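Aromatic-L-amino-acid decarboxylase (Catharanthus roseus, PDB 6EEW) catalyses the decarboxylation of L-tryptophan to tryptamine and of 5-hydroxy-L-tryptophan to serotonin, using pyridoxal 5'-phosphate as cofactor. Local coordinates at residues V387-L390 / Q391-I394; W379-L382 / R383-V387; A401-F404 / E405-R409. All coordinates share one frame; numbering follows the deposited sequence. Where two conformers were deposited one is given.

Contact 1. Residues V387-L390 / Q391-I394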
loop_
_atom_site.group_PDB
_atom_site.type_symbol
_atom_site.label_atom_id
_atom_site.label_comp_id
_atom_site.label_asym_id
_atom_site.label_seq_id
_atom_site.Cartn_x
_atom_site.Cartn_y
_atom_site.Cartn_z
ATOM N N VAL A 387 -27.182 1.482 -0.552
ATOM C CA VAL A 387 -26.990 2.593 -1.480
ATOM C C VAL A 387 -27.738 3.837 -1.021
ATOM O O VAL A 387 -27.207 4.954 -1.098
ATOM C CB VAL A 387 -27.429 2.167 -2.888
ATOM C CG1 VAL A 387 -27.244 3.312 -3.858
ATOM C CG2 VAL A 387 -26.610 0.952 -3.309
ATOM N N VAL A 388 -28.969 3.674 -0.533
ATOM C CA VAL A 388 -29.764 4.841 -0.152
ATOM C C VAL A 388 -29.055 5.618 0.951
ATOM O O VAL A 388 -28.866 6.834 0.851
ATOM C CB VAL A 388 -31.194 4.431 0.255
ATOM C CG1 VAL A 388 -32.021 5.652 0.635
ATOM C CG2 VAL A 388 -31.898 3.705 -0.880
ATOM N N ASN A 389 -28.614 4.917 2.004
ATOM C CA ASN A 389 -27.937 5.584 3.116
ATOM C C ASN A 389 -26.596 6.187 2.706
ATOM O O ASN A 389 -26.231 7.265 3.191
ATOM C CB ASN A 389 -27.737 4.603 4.264
ATOM C CG ASN A 389 -29.010 4.342 5.009
ATOM O OD1 ASN A 389 -29.795 5.261 5.227
ATOM N ND2 ASN A 389 -29.234 3.092 5.397
ATOM N N LEU A 390 -25.844 5.512 1.830
ATOM C CA LEU A 390 -24.589 6.091 1.369
ATOM C C LEU A 390 -24.846 7.411 0.643
ATOM O O LEU A 390 -24.131 8.413 0.848
ATOM C CB LEU A 390 -23.865 5.088 0.469
ATOM C CG LEU A 390 -23.408 3.803 1.175
ATOM C CD1 LEU A 390 -22.512 2.954 0.265
ATOM C CD2 LEU A 390 -22.689 4.129 2.494
ATOM N N GLN A 391 -25.870 7.426 -0.209
ATOM C CA GLN A 391 -26.285 8.671 -0.846
ATOM C C GLN A 391 -26.690 9.708 0.191
ATOM O O GLN A 391 -26.333 10.885 0.075
ATOM C CB GLN A 391 -27.442 8.399 -1.802
ATOM C CG GLN A 391 -27.043 7.613 -3.025
ATOM C CD GLN A 391 -28.236 7.088 -3.777
ATOM O OE1 GLN A 391 -29.218 6.656 -3.178
ATOM N NE2 GLN A 391 -28.184 7.172 -5.098
ATOM N N SER A 392 -27.448 9.294 1.204
ATOM C CA SER A 392 -27.823 10.220 2.268
ATOM C C SER A 392 -26.598 10.860 2.889
ATOM O O SER A 392 -26.607 12.050 3.200
ATOM C CB SER A 392 -28.649 9.508 3.330
ATOM O OG SER A 392 -29.833 8.978 2.765
ATOM N N HIS A 393 -25.538 10.073 3.093
ATOM C CA HIS A 393 -24.319 10.570 3.722
ATOM C C HIS A 393 -23.636 11.622 2.848
ATOM O O HIS A 393 -23.276 12.723 3.313
ATOM C CB HIS A 393 -23.402 9.376 4.000
ATOM C CG HIS A 393 -21.950 9.651 3.777
ATOM N ND1 HIS A 393 -21.203 10.453 4.614
ATOM C CD2 HIS A 393 -21.104 9.221 2.809
ATOM C CE1 HIS A 393 -19.956 10.499 4.174
ATOM N NE2 HIS A 393 -19.873 9.769 3.073
ATOM N N ILE A 394 -23.446 11.293 1.573
ATOM C CA ILE A 394 -22.981 12.296 0.616
ATOM C C ILE A 394 -23.830 13.570 0.716
ATOM O O ILE A 394 -23.312 14.689 0.873
ATOM C CB ILE A 394 -23.007 11.714 -0.809
ATOM C CG1 ILE A 394 -21.957 10.600 -0.959
ATOM C CG2 ILE A 394 -22.930 12.824 -1.849
ATOM C CD1 ILE A 394 -20.512 11.056 -0.727
#
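Val388 O is approached by two atoms of Ser392. The backbone N of Ser392 donates to it at 2.9 Å, in the carbonyl plane. The hydroxyl OG of Ser392 lies 3.0 Å from Val388 O and may donate to it too, though where its proton goes is not settled. This is an alpha-helical turn with a serine side chain folded back toward the carbonyl four residues earlier. That position follows from chi1 of -60°, which sets OG beside the Ser392 backbone N. The turn lies at the kink of the long helix 375-409. Neither N of Val387 and Val388 bonds to the preceding turn, and the backbone of both makes hydrogen bonds to the second subunit.

Gln391 N bonds to Val387 O at 2.9 Å, nearly straight at 171°. The Gln391 side chain then runs out past the same carbonyl, with its CG 3.3 Å from Val387 O. Farther along, CD of Gln391 rests against Val387 CG1 at 3.9 Å. Its amide NE2 is held by Ile296 O, which fixes the far end of the side chain. Asn389 turns its ND2 back to Tyr385 O in the preceding turn.

His393 is buried and packs against Trp320, which in the sequence follows Lys319, the lysine that carries pyridoxal phosphate. Its NE2 donates to Trp320 O, and the two rings meet steeply. A bound calcium ion lies about 5 Å from the His393 side chain. At the edge of the imidazole, near the ring plane, Leu390 O comes within 3.7 Å of His393 CD2.

Contact 2. Residues W379-L382 / R383-V387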
loop_
_atom_site.group_PDB
_atom_site.type_symbol
_atom_site.label_atom_id
_atom_site.label_comp_id
_atom_site.label_asym_id
_atom_site.label_seq_id
_atom_site.Cartn_x
_atom_site.Cartn_y
_atom_site.Cartn_z
ATOM N N TRP A 379 -17.167 -4.412 1.040
ATOM C CA TRP A 379 -18.355 -5.255 1.076
ATOM C C TRP A 379 -19.182 -4.976 2.319
ATOM O O TRP A 379 -20.405 -4.819 2.240
ATOM C CB TRP A 379 -17.939 -6.719 1.023
ATOM C CG TRP A 379 -19.048 -7.710 0.866
ATOM C CD1 TRP A 379 -20.026 -7.710 -0.083
ATOM C CD2 TRP A 379 -19.254 -8.897 1.654
ATOM N NE1 TRP A 379 -20.849 -8.810 0.082
ATOM C CE2 TRP A 379 -20.389 -9.554 1.137
ATOM C CE3 TRP A 379 -18.592 -9.458 2.755
ATOM C CZ2 TRP A 379 -20.869 -10.744 1.678
ATOM C CZ3 TRP A 379 -19.070 -10.638 3.292
ATOM C CH2 TRP A 379 -20.198 -11.268 2.755
ATOM N N LEU A 380 -18.529 -4.928 3.484
ATOM C CA LEU A 380 -19.276 -4.681 4.709
ATOM C C LEU A 380 -19.895 -3.295 4.695
ATOM O O LEU A 380 -21.003 -3.125 5.184
ATOM C CB LEU A 380 -18.395 -4.848 5.947
ATOM C CG LEU A 380 -18.417 -6.229 6.626
ATOM C CD1 LEU A 380 -18.040 -7.293 5.601
ATOM C CD2 LEU A 380 -17.464 -6.274 7.808
ATOM N N ILE A 381 -19.228 -2.305 4.105
ATOM C CA ILE A 381 -19.816 -0.967 4.037
ATOM C C ILE A 381 -21.104 -0.995 3.219
ATOM O O ILE A 381 -22.179 -0.559 3.671
ATOM C CB ILE A 381 -18.806 0.022 3.431
ATOM C CG1 ILE A 381 -17.573 0.165 4.323
ATOM C CG2 ILE A 381 -19.466 1.372 3.161
ATOM C CD1 ILE A 381 -16.482 1.033 3.699
ATOM N N LEU A 382 -21.000 -1.496 1.992
ATOM C CA LEU A 382 -22.154 -1.572 1.111
ATOM C C LEU A 382 -23.292 -2.347 1.765
ATOM O O LEU A 382 -24.432 -1.863 1.833
ATOM C CB LEU A 382 -21.733 -2.192 -0.216
ATOM C CG LEU A 382 -20.691 -1.244 -0.800
ATOM C CD1 LEU A 382 -19.968 -1.896 -1.959
ATOM C CD2 LEU A 382 -21.373 0.036 -1.247
ATOM N N ARG A 383 -23.000 -3.544 2.271
ATOM C CA ARG A 383 -24.059 -4.364 2.850
ATOM C C ARG A 383 -24.651 -3.749 4.116
ATOM O O ARG A 383 -25.848 -3.908 4.372
ATOM C CB ARG A 383 -23.548 -5.771 3.148
ATOM C CG ARG A 383 -23.350 -6.612 1.912
ATOM C CD ARG A 383 -23.260 -8.094 2.267
ATOM N NE ARG A 383 -24.512 -8.599 2.799
ATOM C CZ ARG A 383 -24.684 -9.828 3.284
ATOM N NH1 ARG A 383 -23.676 -10.700 3.328
ATOM N NH2 ARG A 383 -25.865 -10.190 3.714
ATOM N N SER A 384 -23.841 -3.046 4.912
ATOM C CA SER A 384 -24.312 -2.598 6.214
ATOM C C SER A 384 -25.108 -1.304 6.131
ATOM O O SER A 384 -25.949 -1.048 7.000
ATOM C CB SER A 384 -23.122 -2.427 7.155
ATOM O OG SER A 384 -22.254 -3.553 7.086
ATOM N N TYR A 385 -24.868 -0.481 5.110
ATOM C CA TYR A 385 -25.566 0.787 4.986
ATOM C C TYR A 385 -26.538 0.863 3.819
ATOM O O TYR A 385 -27.600 1.480 3.965
ATOM C CB TYR A 385 -24.548 1.932 4.908
ATOM C CG TYR A 385 -23.684 1.928 6.152
ATOM C CD1 TYR A 385 -24.265 1.794 7.411
ATOM C CD2 TYR A 385 -22.301 2.012 6.081
ATOM C CE1 TYR A 385 -23.492 1.770 8.563
ATOM C CE2 TYR A 385 -21.521 1.991 7.229
ATOM C CZ TYR A 385 -22.117 1.872 8.468
ATOM O OH TYR A 385 -21.342 1.840 9.613
ATOM N N GLY A 386 -26.256 0.227 2.684
ATOM C CA GLY A 386 -27.164 0.365 1.570
ATOM C C GLY A 386 -26.888 1.599 0.743
ATOM O O GLY A 386 -26.416 2.630 1.251
ATOM N N VAL A 387 -27.182 1.482 -0.552
ATOM C CA VAL A 387 -26.990 2.593 -1.480
ATOM C C VAL A 387 -27.738 3.837 -1.021
ATOM O O VAL A 387 -27.207 4.954 -1.098
ATOM C CB VAL A 387 -27.429 2.167 -2.888
ATOM C CG1 VAL A 387 -27.244 3.312 -3.858
ATOM C CG2 VAL A 387 -26.610 0.952 -3.309
#
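Arg383 N bonds to Trp379 O at 2.9 Å, and the same alpha-helical step joins Tyr385 to Ile381 and Gly386 to Leu382, the glycine having a phi of 85° at which a side chain would press on the carbonyl O of Tyr385.

Trp379 and Arg383 lie side by side and point the same way. The arginine's aliphatic part covers one face of the indole. Its CG makes a CH-pi contact, 4.1 Å from the centroid of the five-membered ring of Trp379. Next along, Arg383 CD sits toward the rim, 3.3 Å from Trp379 NE1. A bend at chi3 (66°) carries the guanidinium past the benzo ring, where NH1 of Arg383 is 3.3 Å from Trp379 CZ2. The two planes are 53° apart, so the groups do not stack flat. Two residues along, Ile381 CG2 touches Tyr385 CD2 at 4.1 Å.

The guanidinium forms salt bridges to Asp80 and Glu72 of the second subunit. Trp379 also packs on Trp142 of helix 130-146. The indole NE1 is buried without a polar partner. The aliphatic part of Arg383 lies on the indole, while its charge is probably balanced by the two acids of the second subunit, which links the subunits here.

Contact 3. Residues A401-F404 / E405-R409; sequences AKMF and EEWVR. Unlike the reference sequence in segment 401-404: Ala401 (reference Gly).
The last turns of helix 375-409 bring Met403 against Trp407 and Phe404 against Val408, where the helix packs on strands 414-416 and 424-429 and on helix 479-496. Met403 has CG anti to its N (chi1 -175°), which lays the chain alongside the indole. Its CG is 3.3 Å from Trp407 CZ2. The sulfur SD is 4.5 Å from the centroid of the six-membered ring of Trp407, an oblique Met-aromatic contact. Met403 O sits over one face of the same indole, toward its rim. Trp407 also meets Trp486 of helix 479-496. With an alanine in place of Trp407, Met403 would probably lose its aromatic neighbour and a gap would open against Trp486.

Phe404 CE2 meets Val408 CG2 at 3.3 Å, on the buried side. Phe404 also meets Phe427 edge-to-face.

Two salt bridges span one turn each. Lys402 NZ reaches Glu406 OE2 at 3.2 Å. Arg409 grips Glu405 OE2 side-on, with NH2 at 2.8 Å and NE at 3.1 Å from that one oxygen. The other oxygen of Glu405 pairs with Arg420. Glu405, flanked by two arginines, probably stays ionised, and its pairing with Arg420 probably helps hold the helix to the loop between strands 414-416 and 424-429.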
loop_
_atom_site.group_PDB
_atom_site.type_symbol
_atom_site.label_atom_id
_atom_site.label_comp_id
_atom_site.label_asym_id
_atom_site.label_seq_id
_atom_site.Cartn_x
_atom_site.Cartn_y
_atom_site.Cartn_z
ATOM N N ALA A 401 -22.367 21.866 3.749
ATOM C CA ALA A 401 -21.505 22.815 3.049
ATOM C C ALA A 401 -22.310 23.921 2.367
ATOM O O ALA A 401 -21.916 25.091 2.395
ATOM C CB ALA A 401 -20.640 22.078 2.031
ATOM N N LYS A 402 -23.418 23.566 1.712
ATOM C CA LYS A 402 -24.277 24.574 1.090
ATOM C C LYS A 402 -24.782 25.562 2.129
ATOM O O LYS A 402 -24.810 26.779 1.896
ATOM C CB LYS A 402 -25.440 23.882 0.380
ATOM C CG LYS A 402 -26.233 24.738 -0.595
ATOM C CD LYS A 402 -27.268 23.874 -1.310
ATOM C CE LYS A 402 -28.061 24.657 -2.355
ATOM N NZ LYS A 402 -28.890 25.719 -1.741
ATOM N N MET A 403 -25.206 25.046 3.282
ATOM C CA MET A 403 -25.617 25.894 4.395
ATOM C C MET A 403 -24.495 26.843 4.812
ATOM O O MET A 403 -24.727 28.042 5.030
ATOM C CB MET A 403 -26.055 24.993 5.551
ATOM C CG MET A 403 -26.639 25.666 6.766
ATOM S SD MET A 403 -27.173 24.404 7.952
ATOM C CE MET A 403 -25.605 23.654 8.400
ATOM N N PHE A 404 -23.265 26.319 4.950
ATOM C CA PHE A 404 -22.149 27.186 5.336
ATOM C C PHE A 404 -21.880 28.258 4.286
ATOM O O PHE A 404 -21.586 29.414 4.623
ATOM C CB PHE A 404 -20.874 26.379 5.579
ATOM C CG PHE A 404 -19.697 27.245 5.925
ATOM C CD1 PHE A 404 -19.452 27.602 7.241
ATOM C CD2 PHE A 404 -18.867 27.751 4.927
ATOM C CE1 PHE A 404 -18.394 28.423 7.564
ATOM C CE2 PHE A 404 -17.805 28.576 5.242
ATOM C CZ PHE A 404 -17.562 28.909 6.564
ATOM N N GLU A 405 -21.957 27.888 3.006
ATOM C CA GLU A 405 -21.782 28.872 1.943
ATOM C C GLU A 405 -22.829 29.970 2.048
ATOM O O GLU A 405 -22.515 31.160 1.919
ATOM C CB GLU A 405 -21.886 28.193 0.578
ATOM C CG GLU A 405 -21.905 29.176 -0.577
ATOM C CD GLU A 405 -22.300 28.525 -1.884
ATOM O OE1 GLU A 405 -22.740 27.353 -1.861
ATOM O OE2 GLU A 405 -22.170 29.186 -2.935
ATOM N N GLU A 406 -24.080 29.584 2.301
ATOM C CA GLU A 406 -25.154 30.565 2.428
ATOM C C GLU A 406 -24.876 31.523 3.577
ATOM O O GLU A 406 -25.031 32.741 3.432
ATOM C CB GLU A 406 -26.475 29.834 2.636
ATOM C CG GLU A 406 -26.820 28.905 1.489
ATOM C CD GLU A 406 -28.042 28.054 1.776
ATOM O OE1 GLU A 406 -28.781 28.372 2.730
ATOM O OE2 GLU A 406 -28.260 27.062 1.047
ATOM N N TRP A 407 -24.418 30.993 4.713
ATOM C CA TRP A 407 -24.007 31.858 5.818
ATOM C C TRP A 407 -22.937 32.850 5.368
ATOM O O TRP A 407 -23.040 34.056 5.628
ATOM C CB TRP A 407 -23.480 31.018 6.986
ATOM C CG TRP A 407 -24.502 30.145 7.621
ATOM C CD1 TRP A 407 -25.851 30.318 7.610
ATOM C CD2 TRP A 407 -24.254 28.943 8.353
ATOM N NE1 TRP A 407 -26.464 29.300 8.300
ATOM C CE2 TRP A 407 -25.505 28.440 8.759
ATOM C CE3 TRP A 407 -23.096 28.238 8.703
ATOM C CZ2 TRP A 407 -25.635 27.269 9.503
ATOM C CZ3 TRP A 407 -23.223 27.075 9.440
ATOM C CH2 TRP A 407 -24.484 26.599 9.832
ATOM N N VAL A 408 -21.901 32.361 4.681
ATOM C CA VAL A 408 -20.813 33.245 4.265
ATOM C C VAL A 408 -21.321 34.350 3.348
ATOM O O VAL A 408 -20.938 35.520 3.492
ATOM C CB VAL A 408 -19.686 32.439 3.592
ATOM C CG1 VAL A 408 -18.689 33.384 2.942
ATOM C CG2 VAL A 408 -18.986 31.549 4.611
ATOM N N ARG A 409 -22.198 34.007 2.394
ATOM C CA ARG A 409 -22.718 35.027 1.482
ATOM C C ARG A 409 -23.528 36.084 2.216
ATOM O O ARG A 409 -23.646 37.215 1.730
ATOM C CB ARG A 409 -23.562 34.402 0.373
ATOM C CG ARG A 409 -22.772 33.528 -0.586
ATOM C CD ARG A 409 -23.651 33.052 -1.735
ATOM N NE ARG A 409 -22.960 32.120 -2.620
ATOM C CZ ARG A 409 -22.136 32.492 -3.594
ATOM N NH1 ARG A 409 -21.904 33.783 -3.809
ATOM N NH2 ARG A 409 -21.544 31.576 -4.354
#

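Overall arrangement
All three contacts lie on one element, helix 375-409, in the chain order contact 2, contact 1, contact 3. Contacts 1 and 2 share Val387, and their centres are 10 Å apart. They also pack on each other through Leu390, which touches Leu382 and Tyr385. Both touch the second subunit, so this half of the helix belongs to the dimer interface. Contact 3 is separate. Its centre is 22 Å from that of contact 1 and 31 Å from that of contact 2, and no other protein chain of the assembly touches it. It packs instead on the four-stranded antiparallel sheet and on helix 479-496. The helix therefore connects the dimer interface to the C-terminal part of the chain.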